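Local coordinates for DUF3120 domain-containing protein (Bordetella pertussis, PDB 6RGN) that belongs to a type III secretion effector whose N-terminal domain, the part described here, targets membranes and probably binds PIP2, at residues E61-V66 with E80-V85; A105-E110 with E126-I131. All coordinates share one frame; numbering follows the deposited sequence. Where two conformers were deposited one is given.

Contact 1. Residues E61-V66 with E80-V85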
loop_
_atom_site.group_PDB
_atom_site.type_symbol
_atom_site.label_atom_id
_atom_site.label_comp_id
_atom_site.label_asym_id
_atom_site.label_seq_id
_atom_site.Cartn_x
_atom_site.Cartn_y
_atom_site.Cartn_z
ATOM N N GLU A 61 -8.490 4.323 3.090
ATOM C CA GLU A 61 -8.820 4.632 1.673
ATOM C C GLU A 61 -8.135 3.657 0.717
ATOM O O GLU A 61 -8.802 3.123 -0.205
ATOM C CB GLU A 61 -8.425 6.066 1.309
ATOM C CG GLU A 61 -9.260 7.115 1.975
ATOM C CD GLU A 61 -8.732 8.515 1.670
ATOM O OE1 GLU A 61 -8.622 8.840 0.457
ATOM O OE2 GLU A 61 -8.406 9.256 2.629
ATOM N N PHE A 62 -6.878 3.341 0.930
ATOM C CA PHE A 62 -6.156 2.411 0.034
ATOM C C PHE A 62 -6.826 1.031 0.056
ATOM O O PHE A 62 -7.232 0.507 -1.038
ATOM C CB PHE A 62 -4.672 2.233 0.349
ATOM C CG PHE A 62 -4.058 1.356 -0.713
ATOM C CD1 PHE A 62 -3.940 1.829 -2.005
ATOM C CD2 PHE A 62 -3.758 0.027 -0.482
ATOM C CE1 PHE A 62 -3.388 1.059 -3.011
ATOM C CE2 PHE A 62 -3.253 -0.783 -1.498
ATOM C CZ PHE A 62 -3.124 -0.271 -2.786
ATOM N N VAL A 63 -6.976 0.439 1.239
ATOM C CA VAL A 63 -7.641 -0.898 1.315
ATOM C C VAL A 63 -9.070 -0.806 0.761
ATOM O O VAL A 63 -9.565 -1.816 0.200
ATOM C CB VAL A 63 -7.580 -1.515 2.737
ATOM C CG1 VAL A 63 -8.341 -2.818 2.808
ATOM C CG2 VAL A 63 -6.127 -1.808 3.127
ATOM N N ARG A 64 -9.819 0.265 0.955
ATOM C CA ARG A 64 -11.172 0.321 0.309
ATOM C C ARG A 64 -11.018 0.263 -1.225
ATOM O O ARG A 64 -11.943 -0.246 -1.895
ATOM C CB ARG A 64 -11.999 1.541 0.753
ATOM C CG ARG A 64 -12.589 1.369 2.150
ATOM C CD ARG A 64 -13.594 2.422 2.616
ATOM N NE ARG A 64 -13.271 3.769 2.125
ATOM C CZ ARG A 64 -12.668 4.753 2.838
ATOM N NH1 ARG A 64 -12.467 5.938 2.268
ATOM N NH2 ARG A 64 -12.284 4.557 4.090
ATOM N N SER A 65 -9.997 0.916 -1.776
ATOM C CA SER A 65 -9.833 1.127 -3.241
ATOM C C SER A 65 -9.533 -0.216 -3.924
ATOM O O SER A 65 -9.840 -0.351 -5.116
ATOM C CB SER A 65 -8.752 2.143 -3.571
ATOM O OG SER A 65 -7.464 1.629 -3.341
ATOM N N VAL A 66 -8.936 -1.164 -3.186
ATOM C CA VAL A 66 -8.632 -2.526 -3.694
ATOM C C VAL A 66 -9.703 -3.560 -3.274
ATOM O O VAL A 66 -9.456 -4.782 -3.534
ATOM C CB VAL A 66 -7.203 -2.937 -3.298
ATOM C CG1 VAL A 66 -6.213 -1.977 -3.894
ATOM C CG2 VAL A 66 -6.913 -3.040 -1.803
ATOM N N GLU A 80 -1.147 -9.736 0.543
ATOM C CA GLU A 80 0.148 -9.336 1.155
ATOM C C GLU A 80 0.309 -7.817 1.096
ATOM O O GLU A 80 0.827 -7.239 2.049
ATOM C CB GLU A 80 1.368 -9.963 0.485
ATOM C CG GLU A 80 2.619 -9.822 1.352
ATOM C CD GLU A 80 2.476 -10.620 2.638
ATOM O OE1 GLU A 80 2.053 -11.783 2.524
ATOM O OE2 GLU A 80 2.724 -10.063 3.759
ATOM N N VAL A 81 -0.082 -7.177 0.003
ATOM C CA VAL A 81 -0.048 -5.703 -0.058
ATOM C C VAL A 81 -0.894 -5.123 1.071
ATOM O O VAL A 81 -0.408 -4.152 1.715
ATOM C CB VAL A 81 -0.523 -5.156 -1.406
ATOM C CG1 VAL A 81 -0.806 -3.683 -1.304
ATOM C CG2 VAL A 81 0.499 -5.486 -2.482
ATOM N N LYS A 82 -2.146 -5.559 1.187
ATOM C CA LYS A 82 -3.068 -4.970 2.198
ATOM C C LYS A 82 -2.494 -5.192 3.594
ATOM O O LYS A 82 -2.449 -4.218 4.408
ATOM C CB LYS A 82 -4.486 -5.550 2.119
ATOM C CG LYS A 82 -5.137 -5.371 0.758
ATOM C CD LYS A 82 -6.593 -5.775 0.747
ATOM C CE LYS A 82 -6.807 -7.235 1.022
ATOM N NZ LYS A 82 -8.254 -7.574 1.053
ATOM N N HIS A 83 -1.968 -6.387 3.820
ATOM C CA HIS A 83 -1.381 -6.715 5.130
ATOM C C HIS A 83 -0.191 -5.783 5.402
ATOM O O HIS A 83 -0.000 -5.374 6.553
ATOM C CB HIS A 83 -0.985 -8.189 5.193
ATOM C CG HIS A 83 -0.156 -8.444 6.393
ATOM N ND1 HIS A 83 -0.686 -8.751 7.610
ATOM C CD2 HIS A 83 1.184 -8.400 6.548
ATOM C CE1 HIS A 83 0.292 -8.910 8.495
ATOM N NE2 HIS A 83 1.453 -8.674 7.865
ATOM N N ASP A 84 0.662 -5.570 4.421
ATOM C CA ASP A 84 1.830 -4.682 4.600
ATOM C C ASP A 84 1.428 -3.215 4.859
ATOM O O ASP A 84 2.157 -2.525 5.609
ATOM C CB ASP A 84 2.726 -4.773 3.388
ATOM C CG ASP A 84 3.483 -6.102 3.286
ATOM O OD1 ASP A 84 3.415 -6.899 4.225
ATOM O OD2 ASP A 84 4.167 -6.294 2.244
ATOM N N VAL A 85 0.403 -2.698 4.191
ATOM C CA VAL A 85 -0.165 -1.361 4.499
ATOM C C VAL A 85 -0.500 -1.321 6.004
ATOM O O VAL A 85 -0.022 -0.402 6.709
ATOM C CB VAL A 85 -1.408 -0.998 3.659
ATOM C CG1 VAL A 85 -1.997 0.297 4.194
ATOM C CG2 VAL A 85 -1.026 -0.853 2.208
HETATM O O HOH W 1 -9.097 -6.548 -1.601
#

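Contact 2. Residues A105-E110 with E126-I131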
loop_
_atom_site.group_PDB
_atom_site.type_symbol
_atom_site.label_atom_id
_atom_site.label_comp_id
_atom_site.label_asym_id
_atom_site.label_seq_id
_atom_site.Cartn_x
_atom_site.Cartn_y
_atom_site.Cartn_z
ATOM N N ALA A 105 6.149 -5.402 -2.269
ATOM C CA ALA A 105 4.878 -6.151 -2.340
ATOM C C ALA A 105 3.990 -5.544 -3.429
ATOM O O ALA A 105 3.439 -6.317 -4.208
ATOM C CB ALA A 105 4.176 -6.100 -1.029
ATOM N N LEU A 106 3.986 -4.214 -3.590
ATOM C CA LEU A 106 3.318 -3.535 -4.731
ATOM C C LEU A 106 3.958 -3.920 -6.067
ATOM O O LEU A 106 3.171 -4.257 -7.013
ATOM C CB LEU A 106 3.319 -2.014 -4.534
ATOM C CG LEU A 106 2.487 -1.481 -3.375
ATOM C CD1 LEU A 106 2.869 -0.027 -3.060
ATOM C CD2 LEU A 106 1.003 -1.526 -3.720
ATOM N N ASN A 107 5.303 -3.996 -6.171
ATOM C CA ASN A 107 5.966 -4.457 -7.407
ATOM C C ASN A 107 5.574 -5.915 -7.693
ATOM O O ASN A 107 5.250 -6.225 -8.858
ATOM C CB ASN A 107 7.474 -4.355 -7.284
ATOM C CG ASN A 107 7.932 -2.915 -7.037
ATOM O OD1 ASN A 107 7.201 -1.972 -7.362
ATOM N ND2 ASN A 107 9.165 -2.745 -6.583
ATOM N N HIS A 108 5.604 -6.794 -6.669
ATOM C CA HIS A 108 5.216 -8.213 -6.861
ATOM C C HIS A 108 3.776 -8.302 -7.388
ATOM O O HIS A 108 3.516 -9.169 -8.239
ATOM C CB HIS A 108 5.389 -9.016 -5.590
ATOM C CG HIS A 108 4.876 -10.416 -5.746
ATOM N ND1 HIS A 108 5.494 -11.332 -6.589
ATOM C CD2 HIS A 108 3.855 -11.090 -5.150
ATOM C CE1 HIS A 108 4.831 -12.483 -6.573
ATOM N NE2 HIS A 108 3.848 -12.371 -5.695
ATOM N N TRP A 109 2.864 -7.513 -6.832
ATOM C CA TRP A 109 1.440 -7.521 -7.261
ATOM C C TRP A 109 1.343 -7.084 -8.734
ATOM O O TRP A 109 0.624 -7.746 -9.512
ATOM C CB TRP A 109 0.613 -6.652 -6.314
ATOM C CG TRP A 109 -0.852 -6.614 -6.625
ATOM C CD1 TRP A 109 -1.606 -7.609 -7.172
ATOM C CD2 TRP A 109 -1.690 -5.459 -6.548
ATOM N NE1 TRP A 109 -2.880 -7.183 -7.388
ATOM C CE2 TRP A 109 -2.959 -5.848 -7.045
ATOM C CE3 TRP A 109 -1.506 -4.154 -6.073
ATOM C CZ2 TRP A 109 -4.034 -4.973 -7.057
ATOM C CZ3 TRP A 109 -2.571 -3.296 -6.093
ATOM C CH2 TRP A 109 -3.823 -3.699 -6.574
ATOM N N GLU A 110 2.014 -5.970 -9.082
ATOM C CA GLU A 110 2.013 -5.441 -10.461
ATOM C C GLU A 110 2.612 -6.458 -11.421
ATOM O O GLU A 110 2.056 -6.575 -12.497
ATOM C CB GLU A 110 2.715 -4.102 -10.542
ATOM C CG GLU A 110 2.582 -3.388 -11.896
ATOM C CD GLU A 110 3.253 -2.005 -11.829
ATOM O OE1 GLU A 110 3.871 -1.690 -10.760
ATOM O OE2 GLU A 110 3.113 -1.223 -12.803
ATOM N N GLU A 126 -0.614 7.028 -6.028
ATOM C CA GLU A 126 -0.722 7.872 -4.821
ATOM C C GLU A 126 -0.109 7.161 -3.625
ATOM O O GLU A 126 0.588 7.824 -2.878
ATOM C CB GLU A 126 -2.145 8.346 -4.584
ATOM C CG GLU A 126 -2.191 9.389 -3.496
ATOM C CD GLU A 126 -3.525 10.111 -3.276
ATOM O OE1 GLU A 126 -4.559 9.572 -3.724
ATOM O OE2 GLU A 126 -3.526 11.179 -2.617
ATOM N N LEU A 127 -0.360 5.883 -3.407
ATOM C CA LEU A 127 0.276 5.138 -2.302
ATOM C C LEU A 127 1.805 5.144 -2.474
ATOM O O LEU A 127 2.531 5.360 -1.478
ATOM C CB LEU A 127 -0.252 3.713 -2.273
ATOM C CG LEU A 127 0.356 2.874 -1.162
ATOM C CD1 LEU A 127 0.029 3.496 0.197
ATOM C CD2 LEU A 127 -0.111 1.455 -1.229
ATOM N N ARG A 128 2.299 4.943 -3.698
ATOM C CA ARG A 128 3.777 4.969 -3.942
ATOM C C ARG A 128 4.352 6.370 -3.661
ATOM O O ARG A 128 5.512 6.500 -3.116
ATOM C CB ARG A 128 4.008 4.495 -5.378
ATOM C CG ARG A 128 3.817 2.993 -5.505
ATOM C CD ARG A 128 4.019 2.541 -6.911
ATOM N NE ARG A 128 4.324 1.095 -6.978
ATOM C CZ ARG A 128 4.002 0.295 -8.001
ATOM N NH1 ARG A 128 3.386 0.852 -9.051
ATOM N NH2 ARG A 128 4.381 -0.998 -8.026
ATOM N N THR A 129 3.578 7.409 -3.937
ATOM C CA THR A 129 3.973 8.796 -3.643
ATOM C C THR A 129 4.007 8.904 -2.106
ATOM O O THR A 129 4.937 9.508 -1.576
ATOM C CB THR A 129 3.060 9.808 -4.368
ATOM O OG1 THR A 129 3.190 9.711 -5.791
ATOM C CG2 THR A 129 3.295 11.222 -3.908
ATOM N N ALA A 130 3.060 8.265 -1.375
ATOM C CA ALA A 130 3.022 8.376 0.108
ATOM C C ALA A 130 4.234 7.671 0.714
ATOM O O ALA A 130 4.852 8.246 1.683
ATOM C CB ALA A 130 1.753 7.857 0.734
ATOM N N ILE A 131 4.499 6.453 0.245
ATOM C CA ILE A 131 5.717 5.676 0.578
ATOM C C ILE A 131 6.974 6.569 0.486
ATOM O O ILE A 131 7.757 6.588 1.441
ATOM C CB ILE A 131 5.806 4.430 -0.309
ATOM C CG1 ILE A 131 4.669 3.442 0.002
ATOM C CG2 ILE A 131 7.165 3.760 -0.197
ATOM C CD1 ILE A 131 4.644 2.265 -0.924
#

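Contact 1. Residues E61-V66 with E80-V85
The aliphatic shaft of Lys82 packs on Val63 and Val66, at the end of helix 61-65. From CB the chain leaves anti to the carbonyl carbon (chi1 -58°), and its CG comes 3.9 Å from Val66 CG2. One step on, Lys82 CD is 3.8 Å from Val66 CG2 and 4.0 Å from Val63 CG1, with Val66 sliding past in the opposite direction and Val63 crossing at about a right angle. A bend at chi3 (-64°) precedes CE, and the ammonium nitrogen Lys82 NZ donates to a water at 3.0 Å. That water in turn donates to Val66 O, the carbonyl where the chain leaves helical geometry and which Arg120 also reaches. Deeper in, the Phe62 side chain crosses two valines of helix 76-90, Val81 at about a right angle and Val85 at a slant: Phe62 CE2 is 3.8 Å from Val81 CG1, and Phe62 CD2 is 3.9 Å from Val85 CG2. The axes of the short helices 61-65 and 80-85 run nearly antiparallel (168°). Met123 and Val124 also touch Phe62. The chemistry implies a helical-bundle seam closed by apolar contact, with a water linking lysine and carbonyl at its more polar margin.

Contact 2. Residues A105-E110 with E126-I131
Arg128 and Glu110 form the salt bridge that joins helix 124-140 to helix 96-112, two antiparallel members of the domain's helical bundle. The guanidinium group approaches end-on and gives both terminal nitrogens to a single carboxylate oxygen: Arg128 NH2 is 2.9 Å from Glu110 OE1, and Arg128 NH1 is 3.1 Å from the same Glu110 OE1. The bond from NH2 is the straighter, at 146°, and arrives nearly along the C-O axis, whereas NH1 meets the oxygen from above the carboxylate plane. The two flat groups are turned 36° apart. Glu110 gets there with its CG anti to the backbone N and an extended chain beyond, while Arg128 is stretched from CG to NE. A weak bond, bent to 125°, adds Asn107 OD1 at 3.1 Å from Arg128 NH2; the amide nitrogen of Asn107 is held instead by Glu103 on its own helix. The adjacent guanidinium charge would be expected to favour the ionised carboxylate. Inward of the salt bridge, Leu106 carries the packing. Its CB approaches Arg128 NH2 (3.8 Å), and its CD1 also sits beside Arg128 CG. Leu127 crosses Leu106 obliquely, with CD2 of Leu127 3.8 Å from CD1 of Leu106. Ile131 instead comes tip to tip, bringing its CD1 to 3.6 Å from Leu106 CD1.

Both segments of contact 1 precede those of contact 2 in the sequence, yet their centres lie only 10 Å apart and their apolar sides merge. Helices 76-90 and 96-112 are consecutive, and Val81 CG1 of contact 1 is 3.7 Å from Leu106 CD2 of contact 2. Across the same interior, Phe62 CE1 approaches Leu127 CD2 at 3.8 Å, tying helix 61-65 to helix 124-140. The apolar groups of the two contacts meet at these points, consistent with one shared interior, with the lysine-water link and the arginine salt bridge at its borders. A bound sodium ion lies about 4 Å from the side chain of Arg128 but about 11 Å from that of Val81, placing it nearer contact 2.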